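Side-chain contacts in protein argonaute (Marinitoga piezophila, PDB 5I4A), which uses short guide RNAs with a 5'-hydroxyl end to find complementary single-stranded DNA or RNA targets and cleaves them with the help of divalent metal ions: residues D283-S288 / S611-N616; A331-S336 / S417-M422; P431-K436 / D467-I472. All blocks are in the same frame, centred on the assembly; numbering follows the deposited sequence.

Contact 1: D283-S288 / S611-N616; sequences DVFKYS and STPYTN. With nucleotides of chain B.
Val-284 and Pro-613 mark the closest backbone approach, their CA atoms 7.6 Å apart, where the short helix 284-287 of linker L2 meets a type I beta turn that runs from Thr-612 to Thr-615 in the PIWI domain. Pro-613 carries the apolar contact. Its CG touches Val-284 CG1 at 3.9 Å and lies 4.1 Å from Phe-285 CE2, and both side chains cross the proline at about a right angle. Tyr-614 adds its hydroxyl, with OH 4.0 Å from the same Phe-285 CE2, these two side chains crossing just as steeply. The ends of the turn are polar. With chi1 at 77°, Thr-612 OG1 sits between its own N and carbonyl carbon, from where it accepts a bond from Tyr-614 N (3.2 Å, N-H...O 152°) and still meets O2' of nucleotide U3 of chain B at 3.0 Å. Thr-615 OG1 also approaches that O2', but at 2.4 Å the distance is implausibly short and its detail doubtful; together the two threonines appear to hold one ribose hydroxyl. A valine in place of Thr-612 would probably leave Tyr-614 N without its side-chain acceptor and the 2'-hydroxyl with Thr-615 alone of this pair. Tyr-614 and Pro-613 also pack on helix 412-424. The arrangement is an ST turn within a beta turn, whose contact with the 2'-hydroxyl is consistent with the use of RNA guides.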
loop_
_atom_site.group_PDB
_atom_site.type_symbol
_atom_site.label_atom_id
_atom_site.label_comp_id
_atom_site.label_asym_id
_atom_site.label_seq_id
_atom_site.Cartn_x
_atom_site.Cartn_y
_atom_site.Cartn_z
ATOM N N ASP A 283 14.572 -10.183 -19.978
ATOM C CA ASP A 283 15.755 -10.759 -20.610
ATOM C C ASP A 283 16.349 -11.913 -19.822
ATOM O O ASP A 283 17.335 -12.495 -20.275
ATOM C CB ASP A 283 16.828 -9.681 -20.815
ATOM C CG ASP A 283 16.633 -8.914 -22.093
ATOM O OD1 ASP A 283 15.844 -9.389 -22.946
ATOM O OD2 ASP A 283 17.272 -7.851 -22.251
ATOM N N VAL A 284 15.777 -12.256 -18.668
ATOM C CA VAL A 284 16.218 -13.444 -17.944
ATOM C C VAL A 284 16.106 -14.683 -18.824
ATOM O O VAL A 284 16.894 -15.627 -18.684
ATOM C CB VAL A 284 15.418 -13.599 -16.626
ATOM C CG1 VAL A 284 13.956 -13.929 -16.910
ATOM C CG2 VAL A 284 16.059 -14.638 -15.705
ATOM N N PHE A 285 15.140 -14.703 -19.745
ATOM C CA PHE A 285 14.996 -15.816 -20.676
ATOM C C PHE A 285 16.025 -15.789 -21.796
ATOM O O PHE A 285 16.184 -16.798 -22.493
ATOM C CB PHE A 285 13.587 -15.826 -21.274
ATOM C CG PHE A 285 12.505 -16.076 -20.266
ATOM C CD1 PHE A 285 12.265 -17.357 -19.790
ATOM C CD2 PHE A 285 11.725 -15.036 -19.794
ATOM C CE1 PHE A 285 11.270 -17.593 -18.861
ATOM C CE2 PHE A 285 10.727 -15.267 -18.867
ATOM C CZ PHE A 285 10.500 -16.549 -18.399
ATOM N N LYS A 286 16.716 -14.667 -21.994
ATOM C CA LYS A 286 17.824 -14.606 -22.941
ATOM C C LYS A 286 19.131 -15.094 -22.335
ATOM O O LYS A 286 19.920 -15.753 -23.020
ATOM C CB LYS A 286 18.024 -13.174 -23.449
ATOM C CG LYS A 286 17.071 -12.725 -24.539
ATOM C CD LYS A 286 17.521 -11.389 -25.105
ATOM C CE LYS A 286 16.477 -10.788 -26.027
ATOM N NZ LYS A 286 16.720 -9.329 -26.220
ATOM N N TYR A 287 19.377 -14.784 -21.062
ATOM C CA TYR A 287 20.691 -14.966 -20.460
ATOM C C TYR A 287 20.670 -15.880 -19.243
ATOM O O TYR A 287 21.698 -16.005 -18.563
ATOM C CB TYR A 287 21.283 -13.602 -20.093
ATOM C CG TYR A 287 21.225 -12.607 -21.231
ATOM C CD1 TYR A 287 22.064 -12.731 -22.331
ATOM C CD2 TYR A 287 20.328 -11.543 -21.207
ATOM C CE1 TYR A 287 22.015 -11.825 -23.377
ATOM C CE2 TYR A 287 20.272 -10.631 -22.249
ATOM C CZ TYR A 287 21.118 -10.778 -23.331
ATOM O OH TYR A 287 21.072 -9.878 -24.372
ATOM N N SER A 288 19.523 -16.502 -18.946
ATOM C CA SER A 288 19.375 -17.558 -17.948
ATOM C C SER A 288 19.518 -17.036 -16.522
ATOM O O SER A 288 20.032 -15.933 -16.308
ATOM C CB SER A 288 20.382 -18.684 -18.212
ATOM O OG SER A 288 20.062 -19.845 -17.458
ATOM N N SER A 611 8.298 -10.942 -8.758
ATOM C CA SER A 611 7.296 -12.002 -8.786
ATOM C C SER A 611 7.247 -12.648 -10.165
ATOM O O SER A 611 7.243 -13.879 -10.291
ATOM C CB SER A 611 5.928 -11.440 -8.400
ATOM O OG SER A 611 4.891 -12.274 -8.880
ATOM N N THR A 612 7.275 -11.824 -11.201
ATOM C CA THR A 612 7.427 -12.250 -12.577
ATOM C C THR A 612 8.330 -11.205 -13.238
ATOM O O THR A 612 8.450 -10.138 -12.739
ATOM C CB THR A 612 6.162 -12.412 -13.415
ATOM O OG1 THR A 612 5.695 -11.138 -13.817
ATOM C CG2 THR A 612 5.084 -13.174 -12.674
ATOM N N PRO A 613 8.953 -11.509 -14.354
ATOM C CA PRO A 613 9.792 -10.506 -15.035
ATOM C C PRO A 613 9.005 -9.380 -15.687
ATOM O O PRO A 613 9.616 -8.387 -16.098
ATOM C CB PRO A 613 10.547 -11.327 -16.089
ATOM C CG PRO A 613 10.469 -12.737 -15.620
ATOM C CD PRO A 613 9.161 -12.860 -14.908
ATOM N N TYR A 614 7.681 -9.493 -15.785
ATOM C CA TYR A 614 6.859 -8.550 -16.528
ATOM C C TYR A 614 6.249 -7.458 -15.656
ATOM O O TYR A 614 5.617 -6.543 -16.190
ATOM C CB TYR A 614 5.756 -9.307 -17.278
ATOM C CG TYR A 614 6.307 -10.368 -18.208
ATOM C CD1 TYR A 614 7.004 -10.017 -19.355
ATOM C CD2 TYR A 614 6.145 -11.721 -17.929
ATOM C CE1 TYR A 614 7.521 -10.980 -20.206
ATOM C CE2 TYR A 614 6.658 -12.690 -18.776
ATOM C CZ TYR A 614 7.344 -12.313 -19.911
ATOM O OH TYR A 614 7.855 -13.277 -20.753
ATOM N N THR A 615 6.409 -7.538 -14.334
ATOM C CA THR A 615 6.041 -6.460 -13.425
ATOM C C THR A 615 7.128 -6.334 -12.369
ATOM O O THR A 615 7.896 -7.267 -12.130
ATOM C CB THR A 615 4.686 -6.693 -12.731
ATOM O OG1 THR A 615 4.796 -7.789 -11.814
ATOM C CG2 THR A 615 3.581 -6.984 -13.746
ATOM N N ASN A 616 7.184 -5.173 -11.722
ATOM C CA ASN A 616 8.163 -4.945 -10.670
ATOM C C ASN A 616 7.471 -4.471 -9.400
ATOM O O ASN A 616 6.379 -3.898 -9.433
ATOM C CB ASN A 616 9.234 -3.932 -11.097
ATOM C CG ASN A 616 8.644 -2.648 -11.637
ATOM O OD1 ASN A 616 8.580 -2.446 -12.849
ATOM N ND2 ASN A 616 8.207 -1.772 -10.741
ATOM P P U B 3 1.222 -15.478 -9.009
ATOM O OP1 U B 3 1.878 -15.711 -7.698
ATOM O OP2 U B 3 -0.227 -15.172 -9.053
ATOM O "O5'" U B 3 1.993 -14.290 -9.727
ATOM C "C5'" U B 3 1.474 -12.974 -9.703
ATOM C "C4'" U B 3 2.198 -12.082 -10.674
ATOM O "O4'" U B 3 1.792 -12.393 -12.033
ATOM C "C3'" U B 3 1.908 -10.600 -10.523
ATOM O "O3'" U B 3 2.710 -10.000 -9.524
ATOM C "C2'" U B 3 2.177 -10.054 -11.916
ATOM O "O2'" U B 3 3.567 -9.874 -12.120
ATOM C "C1'" U B 3 1.696 -11.209 -12.794
ATOM N N1 U B 3 0.282 -11.035 -13.196
ATOM C C2 U B 3 -0.033 -10.022 -14.087
ATOM O O2 U B 3 0.790 -9.263 -14.570
ATOM N N3 U B 3 -1.367 -9.928 -14.397
ATOM C C4 U B 3 -2.388 -10.721 -13.925
ATOM O O4 U B 3 -3.541 -10.510 -14.305
ATOM C C5 U B 3 -1.983 -11.742 -13.011
ATOM C C6 U B 3 -0.692 -11.858 -12.687
#

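Contact 2: A331-S336 / S417-M422; sequences AELGFS and SYVYKM. With nucleotides of chain B.
Leu-333 and Val-419 meet methyl to methyl, CD1 to CG1 at 4.0 Å, where the end of helix 325-333 leans on helix 412-424 in the Mid domain. Leu-333 CD1 also presses on the backbone of the second helix, 3.7 Å from Tyr-420 CA; Tyr-420 CB starts away from the leucine, yet still lies 4.2 Å from Leu-333 CD1. Phe-335 reaches the same valine methyl from beside the leucine: its CE2 lies 3.9 Å from Val-419 CG1, and the two side chains slide past each other in opposite directions. Val-419 CG1 is anti to its backbone N (chi1 -180°), a setting that puts this one methyl against both partners.

What brings Leu-333 and Phe-335 to bear on one methyl is the helix end between them. Gly-334, at positive phi, closes helix 325-333 in a Schellman motif, with its N bonded to Ala-331 O, and the chain turns there. Further out, Leu-333 packs on Val-284 and Phe-285 of linker L2, and Val-419 also packs on Phe-326, Ala-329 and Ala-330 of helix 325-333.

The helix that offers Val-419 to the protein also offers Lys-421 to the guide RNA. The fully extended chain of Lys-421 brings NZ within hydrogen-bonding reach of U3 OP1 of chain B, though 2.5 Å is so short that the exact length is doubtful, with a weak bond to A2 O3' of chain B; Leu-638 O is a further acceptor. Ser-417 CB rests 3.2 Å from N3 of the A2 base. The side chains that meet across the two segments are apolar, and no hydrogen bond joins them, whereas the lysine, probably charged, can offset the phosphate's negative charge and help hold the guide backbone against helix 412-424.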
loop_
_atom_site.group_PDB
_atom_site.type_symbol
_atom_site.label_atom_id
_atom_site.label_comp_id
_atom_site.label_asym_id
_atom_site.label_seq_id
_atom_site.Cartn_x
_atom_site.Cartn_y
_atom_site.Cartn_z
ATOM N N ALA A 331 14.566 -24.616 -19.728
ATOM C CA ALA A 331 15.913 -24.636 -20.289
ATOM C C ALA A 331 16.498 -23.230 -20.353
ATOM O O ALA A 331 17.648 -23.004 -19.960
ATOM C CB ALA A 331 15.893 -25.282 -21.674
ATOM N N GLU A 332 15.708 -22.266 -20.836
ATOM C CA GLU A 332 16.191 -20.892 -20.942
ATOM C C GLU A 332 16.559 -20.315 -19.584
ATOM O O GLU A 332 17.484 -19.503 -19.485
ATOM C CB GLU A 332 15.137 -20.014 -21.620
ATOM C CG GLU A 332 15.057 -20.190 -23.130
ATOM C CD GLU A 332 13.803 -19.581 -23.728
ATOM O OE1 GLU A 332 13.472 -19.919 -24.884
ATOM O OE2 GLU A 332 13.140 -18.771 -23.043
ATOM N N LEU A 333 15.856 -20.721 -18.528
ATOM C CA LEU A 333 16.139 -20.207 -17.196
ATOM C C LEU A 333 17.278 -20.941 -16.504
ATOM O O LEU A 333 17.717 -20.501 -15.438
ATOM C CB LEU A 333 14.875 -20.261 -16.335
ATOM C CG LEU A 333 13.767 -19.309 -16.791
ATOM C CD1 LEU A 333 12.569 -19.401 -15.867
ATOM C CD2 LEU A 333 14.280 -17.871 -16.878
ATOM N N GLY A 334 17.770 -22.035 -17.075
ATOM C CA GLY A 334 18.940 -22.703 -16.549
ATOM C C GLY A 334 18.693 -23.915 -15.676
ATOM O O GLY A 334 19.609 -24.324 -14.950
ATOM N N PHE A 335 17.497 -24.499 -15.714
ATOM C CA PHE A 335 17.248 -25.719 -14.958
ATOM C C PHE A 335 18.004 -26.883 -15.587
ATOM O O PHE A 335 18.003 -27.054 -16.808
ATOM C CB PHE A 335 15.752 -26.029 -14.907
ATOM C CG PHE A 335 14.962 -25.087 -14.045
ATOM C CD1 PHE A 335 15.014 -25.184 -12.665
ATOM C CD2 PHE A 335 14.160 -24.113 -14.614
ATOM C CE1 PHE A 335 14.287 -24.320 -11.868
ATOM C CE2 PHE A 335 13.433 -23.246 -13.822
ATOM C CZ PHE A 335 13.497 -23.352 -12.447
ATOM N N SER A 336 18.663 -27.679 -14.742
ATOM C CA SER A 336 19.386 -28.844 -15.242
ATOM C C SER A 336 18.446 -29.809 -15.950
ATOM O O SER A 336 18.777 -30.341 -17.016
ATOM C CB SER A 336 20.117 -29.544 -14.095
ATOM O OG SER A 336 19.206 -30.053 -13.137
ATOM N N SER A 417 6.171 -17.056 -17.131
ATOM C CA SER A 417 6.115 -16.476 -15.792
ATOM C C SER A 417 5.949 -17.548 -14.725
ATOM O O SER A 417 6.578 -17.486 -13.661
ATOM C CB SER A 417 4.960 -15.483 -15.720
ATOM O OG SER A 417 5.210 -14.363 -16.548
ATOM N N TYR A 418 5.085 -18.526 -14.991
ATOM C CA TYR A 418 4.855 -19.630 -14.065
ATOM C C TYR A 418 6.153 -20.375 -13.767
ATOM O O TYR A 418 6.457 -20.678 -12.606
ATOM C CB TYR A 418 3.798 -20.555 -14.669
ATOM C CG TYR A 418 3.209 -21.610 -13.764
ATOM C CD1 TYR A 418 2.852 -21.325 -12.450
ATOM C CD2 TYR A 418 2.963 -22.888 -14.246
ATOM C CE1 TYR A 418 2.293 -22.300 -11.636
ATOM C CE2 TYR A 418 2.404 -23.860 -13.445
ATOM C CZ TYR A 418 2.072 -23.566 -12.141
ATOM O OH TYR A 418 1.519 -24.541 -11.347
ATOM N N VAL A 419 6.949 -20.654 -14.803
ATOM C CA VAL A 419 8.221 -21.342 -14.596
ATOM C C VAL A 419 9.204 -20.441 -13.859
ATOM O O VAL A 419 9.998 -20.910 -13.034
ATOM C CB VAL A 419 8.799 -21.827 -15.938
ATOM C CG1 VAL A 419 10.124 -22.546 -15.718
ATOM C CG2 VAL A 419 7.813 -22.744 -16.641
ATOM N N TYR A 420 9.175 -19.138 -14.149
ATOM C CA TYR A 420 10.022 -18.203 -13.418
ATOM C C TYR A 420 9.702 -18.228 -11.929
ATOM O O TYR A 420 10.607 -18.278 -11.088
ATOM C CB TYR A 420 9.858 -16.788 -13.982
ATOM C CG TYR A 420 10.703 -15.760 -13.264
ATOM C CD1 TYR A 420 10.251 -15.145 -12.099
ATOM C CD2 TYR A 420 11.958 -15.411 -13.743
ATOM C CE1 TYR A 420 11.027 -14.216 -11.433
ATOM C CE2 TYR A 420 12.740 -14.479 -13.087
ATOM C CZ TYR A 420 12.267 -13.884 -11.933
ATOM O OH TYR A 420 13.040 -12.956 -11.275
ATOM N N LYS A 421 8.411 -18.174 -11.588
ATOM C CA LYS A 421 8.000 -18.225 -10.189
ATOM C C LYS A 421 8.517 -19.485 -9.505
ATOM O O LYS A 421 8.991 -19.437 -8.364
ATOM C CB LYS A 421 6.476 -18.153 -10.088
ATOM C CG LYS A 421 5.945 -18.324 -8.676
ATOM C CD LYS A 421 4.433 -18.234 -8.625
ATOM C CE LYS A 421 3.953 -18.205 -7.185
ATOM N NZ LYS A 421 2.474 -18.017 -7.061
ATOM N N MET A 422 8.433 -20.625 -10.195
ATOM C CA MET A 422 8.952 -21.872 -9.639
ATOM C C MET A 422 10.437 -21.754 -9.325
ATOM O O MET A 422 10.887 -22.144 -8.240
ATOM C CB MET A 422 8.697 -23.021 -10.610
ATOM C CG MET A 422 7.238 -23.381 -10.773
ATOM S SD MET A 422 7.040 -24.729 -11.947
ATOM C CE MET A 422 5.270 -24.950 -11.900
ATOM P P A B 2 -3.187 -17.864 -11.785
ATOM O OP1 A B 2 -3.878 -16.568 -11.978
ATOM O OP2 A B 2 -3.444 -18.984 -12.724
ATOM O "O5'" A B 2 -1.625 -17.554 -11.791
ATOM C "C5'" A B 2 -0.664 -18.567 -11.528
ATOM C "C4'" A B 2 0.721 -18.080 -11.858
ATOM O "O4'" A B 2 0.842 -17.936 -13.298
ATOM C "C3'" A B 2 1.069 -16.704 -11.312
ATOM O "O3'" A B 2 1.512 -16.732 -9.967
ATOM C "C2'" A B 2 2.110 -16.203 -12.302
ATOM O "O2'" A B 2 3.374 -16.799 -12.056
ATOM C "C1'" A B 2 1.558 -16.762 -13.610
ATOM N N9 A B 2 0.618 -15.821 -14.248
ATOM C C8 A B 2 -0.749 -15.917 -14.309
ATOM N N7 A B 2 -1.326 -14.925 -14.944
ATOM C C5 A B 2 -0.258 -14.118 -15.324
ATOM C C6 A B 2 -0.192 -12.905 -16.031
ATOM N N6 A B 2 -1.265 -12.262 -16.503
ATOM N N1 A B 2 1.030 -12.366 -16.236
ATOM C C2 A B 2 2.105 -13.008 -15.765
ATOM N N3 A B 2 2.163 -14.153 -15.086
ATOM C C4 A B 2 0.938 -14.660 -14.900
ATOM P P U B 3 1.222 -15.478 -9.009
ATOM O OP1 U B 3 1.878 -15.711 -7.698
ATOM O OP2 U B 3 -0.227 -15.172 -9.053
ATOM O "O5'" U B 3 1.993 -14.290 -9.727
ATOM C "C5'" U B 3 1.474 -12.974 -9.703
ATOM C "C4'" U B 3 2.198 -12.082 -10.674
ATOM O "O4'" U B 3 1.792 -12.393 -12.033
ATOM C "C3'" U B 3 1.908 -10.600 -10.523
ATOM O "O3'" U B 3 2.710 -10.000 -9.524
ATOM C "C2'" U B 3 2.177 -10.054 -11.916
ATOM O "O2'" U B 3 3.567 -9.874 -12.120
ATOM C "C1'" U B 3 1.696 -11.209 -12.794
ATOM N N1 U B 3 0.282 -11.035 -13.196
ATOM C C2 U B 3 -0.033 -10.022 -14.087
ATOM O O2 U B 3 0.790 -9.263 -14.570
ATOM N N3 U B 3 -1.367 -9.928 -14.397
ATOM C C4 U B 3 -2.388 -10.721 -13.925
ATOM O O4 U B 3 -3.541 -10.510 -14.305
ATOM C C5 U B 3 -1.983 -11.742 -13.011
ATOM C C6 U B 3 -0.692 -11.858 -12.687
#

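Contact 3: P431-K436 / D467-I472; sequences PFILKK and DNTGDI
Ile-433 and Thr-469 have similar first torsions, chi1 69° and 67°, which bring their CG2 methyls to 4.4 Å, a loose touch. For the threonine the same torsion has a second consequence, since it turns OG1 back toward Asp-467. There OG1 donates to Asp-467 OD1 at 2.5 Å, on the syn side and 28° out of the carboxylate plane. Thr-469 N donates to that oxygen as well (2.8 Å), from the same face but well above the plane, which makes an Asx turn; Asp-471 N adds a weak bond. One carboxylate oxygen thereby fixes the type I beta turn from Asp-467 to Gly-470. The two segments are joined by water rather than by direct hydrogen bonds: one molecule accepts from Leu-434 N at 2.7 Å and donates to Asn-468 O at 2.9 Å. The other Asp-467 oxygen, OD2, forms a salt bridge with Lys-506, which also pairs with Asp-471. In the PIWI domain this turn is the hairpin connection between strands 458-466 and 472-482 of the RNase H-like sheet, set beside edge strand 433-434, which pairs with strand 271-272 and whose Leu-434 packs on helix 595-605.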
loop_
_atom_site.group_PDB
_atom_site.type_symbol
_atom_site.label_atom_id
_atom_site.label_comp_id
_atom_site.label_asym_id
_atom_site.label_seq_id
_atom_site.Cartn_x
_atom_site.Cartn_y
_atom_site.Cartn_z
ATOM N N PRO A 431 17.522 -15.924 -9.645
ATOM C CA PRO A 431 17.236 -15.428 -11.001
ATOM C C PRO A 431 18.188 -14.342 -11.472
ATOM O O PRO A 431 18.515 -14.299 -12.665
ATOM C CB PRO A 431 15.799 -14.908 -10.876
ATOM C CG PRO A 431 15.198 -15.761 -9.792
ATOM C CD PRO A 431 16.316 -15.964 -8.801
ATOM N N PHE A 432 18.653 -13.477 -10.576
ATOM C CA PHE A 432 19.521 -12.364 -10.937
ATOM C C PHE A 432 20.042 -11.725 -9.660
ATOM O O PHE A 432 19.456 -11.877 -8.585
ATOM C CB PHE A 432 18.776 -11.321 -11.783
ATOM C CG PHE A 432 17.605 -10.694 -11.075
ATOM C CD1 PHE A 432 17.792 -9.652 -10.178
ATOM C CD2 PHE A 432 16.316 -11.144 -11.307
ATOM C CE1 PHE A 432 16.721 -9.082 -9.520
ATOM C CE2 PHE A 432 15.237 -10.569 -10.655
ATOM C CZ PHE A 432 15.441 -9.538 -9.761
ATOM N N ILE A 433 21.139 -10.987 -9.794
ATOM C CA ILE A 433 21.568 -10.052 -8.765
ATOM C C ILE A 433 21.675 -8.678 -9.408
ATOM O O ILE A 433 21.922 -8.553 -10.611
ATOM C CB ILE A 433 22.900 -10.456 -8.093
ATOM C CG1 ILE A 433 24.069 -10.319 -9.070
ATOM C CG2 ILE A 433 22.810 -11.869 -7.541
ATOM C CD1 ILE A 433 25.412 -10.661 -8.460
ATOM N N LEU A 434 21.455 -7.643 -8.606
ATOM C CA LEU A 434 21.542 -6.281 -9.110
ATOM C C LEU A 434 23.004 -5.871 -9.211
ATOM O O LEU A 434 23.791 -6.108 -8.289
ATOM C CB LEU A 434 20.773 -5.316 -8.208
ATOM C CG LEU A 434 19.265 -5.553 -8.104
ATOM C CD1 LEU A 434 18.592 -4.370 -7.439
ATOM C CD2 LEU A 434 18.661 -5.819 -9.475
ATOM N N LYS A 435 23.366 -5.266 -10.343
ATOM C CA LYS A 435 24.751 -4.862 -10.561
ATOM C C LYS A 435 25.233 -3.929 -9.456
ATOM O O LYS A 435 26.360 -4.063 -8.964
ATOM C CB LYS A 435 24.885 -4.195 -11.928
ATOM C CG LYS A 435 26.276 -4.265 -12.521
ATOM C CD LYS A 435 26.344 -3.531 -13.851
ATOM C CE LYS A 435 27.679 -3.771 -14.531
ATOM N NZ LYS A 435 28.797 -3.678 -13.555
ATOM N N LYS A 436 24.384 -2.989 -9.038
ATOM C CA LYS A 436 24.749 -2.027 -8.007
ATOM C C LYS A 436 24.625 -2.584 -6.596
ATOM O O LYS A 436 25.125 -1.957 -5.655
ATOM C CB LYS A 436 23.889 -0.769 -8.146
ATOM C CG LYS A 436 24.162 0.011 -9.421
ATOM C CD LYS A 436 23.278 1.242 -9.541
ATOM C CE LYS A 436 23.770 2.150 -10.664
ATOM N NZ LYS A 436 22.903 3.349 -10.846
ATOM N N ASP A 467 18.890 -10.075 2.386
ATOM C CA ASP A 467 20.265 -9.703 2.098
ATOM C C ASP A 467 20.332 -8.938 0.776
ATOM O O ASP A 467 19.310 -8.619 0.160
ATOM C CB ASP A 467 21.176 -10.942 2.111
ATOM C CG ASP A 467 20.878 -11.936 0.986
ATOM O OD1 ASP A 467 20.241 -11.579 -0.026
ATOM O OD2 ASP A 467 21.315 -13.100 1.114
ATOM N N ASN A 468 21.557 -8.655 0.323
ATOM C CA ASN A 468 21.758 -7.853 -0.879
ATOM C C ASN A 468 21.294 -8.561 -2.145
ATOM O O ASN A 468 21.096 -7.901 -3.170
ATOM C CB ASN A 468 23.235 -7.484 -1.013
ATOM C CG ASN A 468 24.098 -8.672 -1.388
ATOM O OD1 ASN A 468 24.186 -9.651 -0.646
ATOM N ND2 ASN A 468 24.743 -8.592 -2.544
ATOM N N THR A 469 21.124 -9.882 -2.101
ATOM C CA THR A 469 20.701 -10.655 -3.259
ATOM C C THR A 469 19.196 -10.868 -3.317
ATOM O O THR A 469 18.702 -11.429 -4.301
ATOM C CB THR A 469 21.388 -12.025 -3.263
ATOM O OG1 THR A 469 20.908 -12.800 -2.157
ATOM C CG2 THR A 469 22.893 -11.865 -3.139
ATOM N N GLY A 470 18.459 -10.443 -2.297
ATOM C CA GLY A 470 17.040 -10.700 -2.235
ATOM C C GLY A 470 16.651 -11.972 -1.514
ATOM O O GLY A 470 15.453 -12.257 -1.404
ATOM N N ASP A 471 17.618 -12.751 -1.032
ATOM C CA ASP A 471 17.293 -13.902 -0.201
ATOM C C ASP A 471 16.622 -13.435 1.081
ATOM O O ASP A 471 17.086 -12.493 1.729
ATOM C CB ASP A 471 18.551 -14.706 0.132
ATOM C CG ASP A 471 18.982 -15.617 -0.999
ATOM O OD1 ASP A 471 18.218 -15.757 -1.978
ATOM O OD2 ASP A 471 20.081 -16.201 -0.902
ATOM N N ILE A 472 15.528 -14.093 1.446
ATOM C CA ILE A 472 14.816 -13.752 2.672
ATOM C C ILE A 472 15.507 -14.445 3.838
ATOM O O ILE A 472 15.575 -15.678 3.890
ATOM C CB ILE A 472 13.338 -14.147 2.582
ATOM C CG1 ILE A 472 12.685 -13.429 1.403
ATOM C CG2 ILE A 472 12.618 -13.810 3.877
ATOM C CD1 ILE A 472 11.246 -13.796 1.201
HETATM O O HOH W 1 20.878 -8.108 -6.012
#

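The three contacts gather on one side of the chain's centre, where linker L2, the Mid domain and the PIWI domain converge. Contacts 1 and 2 have centres about 10 Å apart, contacts 1 and 3 about 14 Å, contacts 2 and 3 about 17 Å. Along the chain, contact 1 spans the other two, and contact 2 closes before contact 3 opens. Helix 412-424 is the shared element: Tyr-614 of contact 1 packs on its Ser-417, and its Tyr-420 reaches Phe-432 with OH 3.3 Å from CE2. Contacts 1 and 2 both adjoin U3 of the guide, which places interdomain packing next to guide binding; contact 3 stays about 12 Å from the RNA at its nearest atom.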